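Local coordinates for hypothetical protein (Pseudomonas aeruginosa, PDB 2H9F), which probably isomerises methylaconitate and belongs to the PrpF family, at residues C133-W138 / A148-S153; E174-F179 / K374-R379. One frame throughout, in Å; residues are numbered along the deposited sequence.

Overall arrangement
Interaction 1 and interaction 2 are two steps across one run of neighbouring strands, in the order 131-139, 144-153, 175-180 and 369-386, each antiparallel to the next. Their centres lie about 11 Å apart. The seam between them joins strands 144-153 and 175-180, where H149 N lies 2.9 Å from V176 O, a probable hydrogen bond. Interaction 1 is a local hairpin that closes before interaction 2 opens, whereas interaction 2 draws in a strand from almost 200 residues further on. Helix 106-118 packs against one face of both pairs. The PrpF chain thus completes this layer with a strand from near its C-terminal end.

Interaction 1. Residues C133-W138 / A148-S153; sequences CEVRIW and AHVPVS
C133 and V135 pair with V150 and A148 in the beta hairpin of strands 131-139 and 144-153. Four backbone bonds hold the register, two joining C133 and V150 and two joining V135 and A148; C133 N, for instance, lies 2.8 Å from V150 O. Between these two hydrogen-bonded pairs sits the non-hydrogen-bonded pair E134 and H149.

The face carrying C133, V135, A148 and V150 is apolar. One methyl of each valine, CG2, stands beside its own backbone N, and across the strands V135 CG2 meets V150 CG2 at 3.9 Å, the two branches slanting past one another. At one end the I137 side chain reaches over the small methyl of A148, with CD1 3.9 Å from CB. At the other, V152 CG2 lies against C133 CB, also at 3.9 Å. L117 of helix 106-118 packs on C133, V135 and V150 from this side.

On the opposite face CG of E134 lies opposite the backbone N (chi1 -176°), which sends the chain outward, and OE2 comes obliquely to the H149 imidazole, 4.3 Å from CE1. The approach is loose; the stronger partner of the carboxylate is R126, in a salt bridge to OE1. The chemistry therefore divides by face: apolar groups meet on the side turned to helix 106-118, while E134 and H149 put polar groups on the other.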
# COMPACT_ATOMS: atom_id res chain seq x y z
N CYS A 133 -6.73 21.41 23.25
CA CYS A 133 -6.44 20.49 24.32
C CYS A 133 -4.96 20.13 24.35
O CYS A 133 -4.40 19.64 23.38
CB CYS A 133 -7.32 19.25 24.16
SG CYS A 133 -7.03 18.13 25.52
N GLU A 134 -4.32 20.39 25.47
CA GLU A 134 -2.94 20.01 25.64
C GLU A 134 -2.88 18.55 26.05
O GLU A 134 -3.05 18.20 27.22
CB GLU A 134 -2.33 20.90 26.71
CG GLU A 134 -0.86 20.71 26.99
CD GLU A 134 -0.37 21.56 28.17
OE1 GLU A 134 -0.54 21.11 29.32
OE2 GLU A 134 0.15 22.68 27.92
N VAL A 135 -2.61 17.68 25.08
CA VAL A 135 -2.53 16.27 25.38
C VAL A 135 -1.10 15.94 25.79
O VAL A 135 -0.19 16.12 25.01
CB VAL A 135 -2.97 15.39 24.19
CG1 VAL A 135 -2.91 13.93 24.60
CG2 VAL A 135 -4.36 15.76 23.71
N ARG A 136 -0.91 15.47 27.01
CA ARG A 136 0.43 15.16 27.51
C ARG A 136 0.73 13.66 27.32
O ARG A 136 0.18 12.81 28.03
CB ARG A 136 0.51 15.52 28.98
CG ARG A 136 0.16 17.00 29.27
CD ARG A 136 -0.07 17.24 30.77
NE ARG A 136 -1.24 16.51 31.25
CZ ARG A 136 -1.55 16.30 32.52
NH1 ARG A 136 -0.80 16.78 33.50
NH2 ARG A 136 -2.64 15.61 32.83
N ILE A 137 1.64 13.35 26.37
CA ILE A 137 1.90 11.98 25.92
C ILE A 137 3.19 11.47 26.52
O ILE A 137 4.22 12.14 26.43
CB ILE A 137 2.01 11.89 24.40
CG1 ILE A 137 0.73 12.43 23.75
CG2 ILE A 137 2.30 10.42 23.97
CD1 ILE A 137 0.85 12.80 22.25
N TRP A 138 3.13 10.33 27.19
CA TRP A 138 4.34 9.64 27.62
C TRP A 138 4.67 8.64 26.54
O TRP A 138 3.95 7.69 26.36
CB TRP A 138 4.08 8.92 28.91
CG TRP A 138 5.25 8.19 29.43
CD1 TRP A 138 5.36 6.85 29.62
CD2 TRP A 138 6.47 8.76 29.90
NE1 TRP A 138 6.57 6.54 30.16
CE2 TRP A 138 7.28 7.70 30.35
CE3 TRP A 138 6.96 10.06 29.98
CZ2 TRP A 138 8.56 7.90 30.87
CZ3 TRP A 138 8.24 10.26 30.50
CH2 TRP A 138 9.02 9.18 30.94
N ALA A 148 1.06 17.39 22.60
CA ALA A 148 0.32 17.60 21.37
C ALA A 148 -0.80 18.60 21.67
O ALA A 148 -1.67 18.37 22.51
CB ALA A 148 -0.24 16.27 20.86
N HIS A 149 -0.75 19.73 20.96
CA HIS A 149 -1.75 20.75 21.09
C HIS A 149 -2.81 20.49 20.05
O HIS A 149 -2.65 20.85 18.88
CB HIS A 149 -1.11 22.12 20.91
CG HIS A 149 0.00 22.40 21.88
ND1 HIS A 149 -0.20 23.08 23.06
CD2 HIS A 149 1.33 22.13 21.83
CE1 HIS A 149 0.95 23.18 23.70
NE2 HIS A 149 1.89 22.60 22.99
N VAL A 150 -3.89 19.85 20.48
CA VAL A 150 -4.88 19.33 19.56
C VAL A 150 -6.07 20.24 19.53
O VAL A 150 -6.67 20.52 20.57
CB VAL A 150 -5.31 17.88 19.97
CG1 VAL A 150 -6.38 17.34 19.03
CG2 VAL A 150 -4.14 16.98 19.96
N PRO A 151 -6.45 20.75 18.34
CA PRO A 151 -7.59 21.62 18.34
C PRO A 151 -8.88 20.87 18.51
O PRO A 151 -9.01 19.72 18.07
CB PRO A 151 -7.52 22.27 16.95
CG PRO A 151 -6.89 21.23 16.09
CD PRO A 151 -5.90 20.55 16.98
N VAL A 152 -9.85 21.56 19.09
CA VAL A 152 -11.11 20.99 19.53
C VAL A 152 -12.24 21.97 19.18
O VAL A 152 -12.13 23.18 19.41
CB VAL A 152 -11.09 20.74 21.03
CG1 VAL A 152 -12.50 20.37 21.56
CG2 VAL A 152 -10.04 19.68 21.39
N SER A 153 -13.30 21.44 18.59
CA SER A 153 -14.56 22.17 18.30
C SER A 153 -15.73 21.31 18.70
O SER A 153 -15.78 20.13 18.36
CB SER A 153 -14.76 22.45 16.80
OG SER A 153 -13.63 23.07 16.24

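Interaction 2. Residues E174-F179 / K374-R379; sequences EIVLEF and KAIMSR
F179 and M377, a selenomethionine, meet almost at right angles on one face of the antiparallel pair formed by strands 175-180 and 369-386. The M377 CG lies between its backbone N and carbonyl carbon (chi1 61°), and a bend at the third torsion (76°) brings CE to 3.8 Å from F179 CE1. SE is 5.0 Å from the centroid of the F179 ring, an oblique Met-aromatic contact. A375 O lies at the ring's edge, near its plane, while accepting the backbone bond from F179 N at 2.8 Å. The same SE rests 3.3 Å above the guanidinium plane of R379, displaced toward its rim, so the selenium touches both the aromatic ring and the guanidinium group.

The other face is organised differently. V176 CG1 touches I376 CG2 at 3.8 Å, the two branched side chains lying at a slant. Beyond them E178 and K374 run alongside each other, pointing the same way, and NZ makes a salt bridge to OE1 whose hydrogen bond is weak at 3.4 Å; E362 offers NZ a second ion pair, long and weak. At the far end the side chain of E174 reaches across to S378: CG lies opposite the backbone N (chi1 -180°), and the straight chain carries OE2 to S378 OG. The hydroxyl donates to the anti lone pair of OE2, away from the other oxygen; the OG to OE2 separation of 2.5 Å is very short, and its exact length should be read with caution. F163, in a loop, packs on both residues.

Six backbone bonds, such as L177 N to M377 O at 2.8 Å, set the register from I175 and R379 to F179 and A375. With I175, L177 and R379 touching helix 106-118, this is regular antiparallel pairing in a sheet laid against a helix, consistent with the diaminopimelate epimerase-like fold of PrpF proteins.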
# COMPACT_ATOMS: atom_id res chain seq x y z
N GLU A 174 -4.10 21.88 11.88
CA GLU A 174 -2.72 21.87 12.38
C GLU A 174 -2.70 21.41 13.81
O GLU A 174 -3.53 21.82 14.62
CB GLU A 174 -2.13 23.29 12.26
CG GLU A 174 -0.73 23.39 12.74
CD GLU A 174 -0.13 24.78 12.55
OE1 GLU A 174 -0.87 25.70 12.13
OE2 GLU A 174 1.09 24.95 12.78
N ILE A 175 -1.80 20.47 14.09
CA ILE A 175 -1.51 20.03 15.45
C ILE A 175 -0.04 20.37 15.67
O ILE A 175 0.84 19.84 14.99
CB ILE A 175 -1.69 18.52 15.64
CG1 ILE A 175 -3.17 18.17 15.44
CG2 ILE A 175 -1.28 18.11 17.04
CD1 ILE A 175 -3.51 16.65 15.30
N VAL A 176 0.24 21.25 16.62
CA VAL A 176 1.61 21.57 16.99
C VAL A 176 2.07 20.54 18.04
O VAL A 176 1.35 20.27 18.99
CB VAL A 176 1.66 23.00 17.62
CG1 VAL A 176 3.03 23.31 18.19
CG2 VAL A 176 1.21 24.05 16.60
N LEU A 177 3.27 19.98 17.84
CA LEU A 177 3.85 19.04 18.76
C LEU A 177 5.07 19.65 19.41
O LEU A 177 5.84 20.32 18.72
CB LEU A 177 4.31 17.77 18.01
CG LEU A 177 3.28 16.94 17.23
CD1 LEU A 177 4.00 15.90 16.36
CD2 LEU A 177 2.25 16.27 18.17
N GLU A 178 5.27 19.37 20.70
CA GLU A 178 6.48 19.74 21.41
C GLU A 178 7.11 18.49 22.00
O GLU A 178 6.51 17.83 22.83
CB GLU A 178 6.23 20.70 22.60
CG GLU A 178 5.30 21.81 22.33
CD GLU A 178 5.27 22.87 23.45
OE1 GLU A 178 5.62 22.57 24.60
OE2 GLU A 178 4.89 24.02 23.14
N PHE A 179 8.33 18.20 21.56
CA PHE A 179 9.11 17.10 22.09
C PHE A 179 10.01 17.66 23.16
O PHE A 179 10.93 18.44 22.89
CB PHE A 179 9.90 16.46 20.97
CG PHE A 179 9.05 15.78 19.94
CD1 PHE A 179 8.45 16.51 18.94
CD2 PHE A 179 8.80 14.42 20.00
CE1 PHE A 179 7.64 15.90 17.99
CE2 PHE A 179 7.99 13.79 19.05
CZ PHE A 179 7.41 14.55 18.04
N LYS A 374 13.38 21.75 24.08
CA LYS A 374 12.22 21.46 23.24
C LYS A 374 12.55 21.44 21.76
O LYS A 374 13.32 22.27 21.30
CB LYS A 374 11.13 22.51 23.37
CG LYS A 374 10.52 22.70 24.75
CD LYS A 374 9.48 23.81 24.66
CE LYS A 374 8.68 23.99 25.93
NZ LYS A 374 7.63 25.03 25.75
N ALA A 375 11.91 20.52 21.04
CA ALA A 375 11.76 20.59 19.58
C ALA A 375 10.28 20.77 19.27
O ALA A 375 9.44 20.03 19.76
CB ALA A 375 12.26 19.33 18.93
N ILE A 376 9.96 21.73 18.43
CA ILE A 376 8.59 22.09 18.12
C ILE A 376 8.37 22.02 16.62
O ILE A 376 9.15 22.54 15.83
CB ILE A 376 8.27 23.53 18.64
CG1 ILE A 376 8.60 23.65 20.14
CG2 ILE A 376 6.79 23.88 18.40
CD1 ILE A 376 8.62 25.05 20.67
N MSE A 377 7.29 21.35 16.22
CA MSE A 377 6.93 21.21 14.80
C MSE A 377 5.44 21.04 14.67
O MSE A 377 4.76 20.79 15.64
CB MSE A 377 7.64 20.02 14.22
CG MSE A 377 7.25 18.71 14.91
SE MSE A 377 8.46 17.26 14.48
CE MSE A 377 9.95 17.72 15.57
N SER A 378 4.92 21.22 13.46
CA SER A 378 3.51 21.09 13.19
C SER A 378 3.24 19.93 12.25
O SER A 378 3.93 19.74 11.23
CB SER A 378 2.98 22.37 12.54
OG SER A 378 2.95 23.42 13.49
N ARG A 379 2.20 19.18 12.57
CA ARG A 379 1.74 18.09 11.70
C ARG A 379 0.24 18.08 11.70
O ARG A 379 -0.40 19.06 12.14
CB ARG A 379 2.35 16.77 12.20
CG ARG A 379 3.85 16.77 11.95
CD ARG A 379 4.51 15.47 12.16
NE ARG A 379 5.88 15.61 11.68
CZ ARG A 379 6.96 15.02 12.21
NH1 ARG A 379 6.89 14.22 13.30
NH2 ARG A 379 8.15 15.26 11.63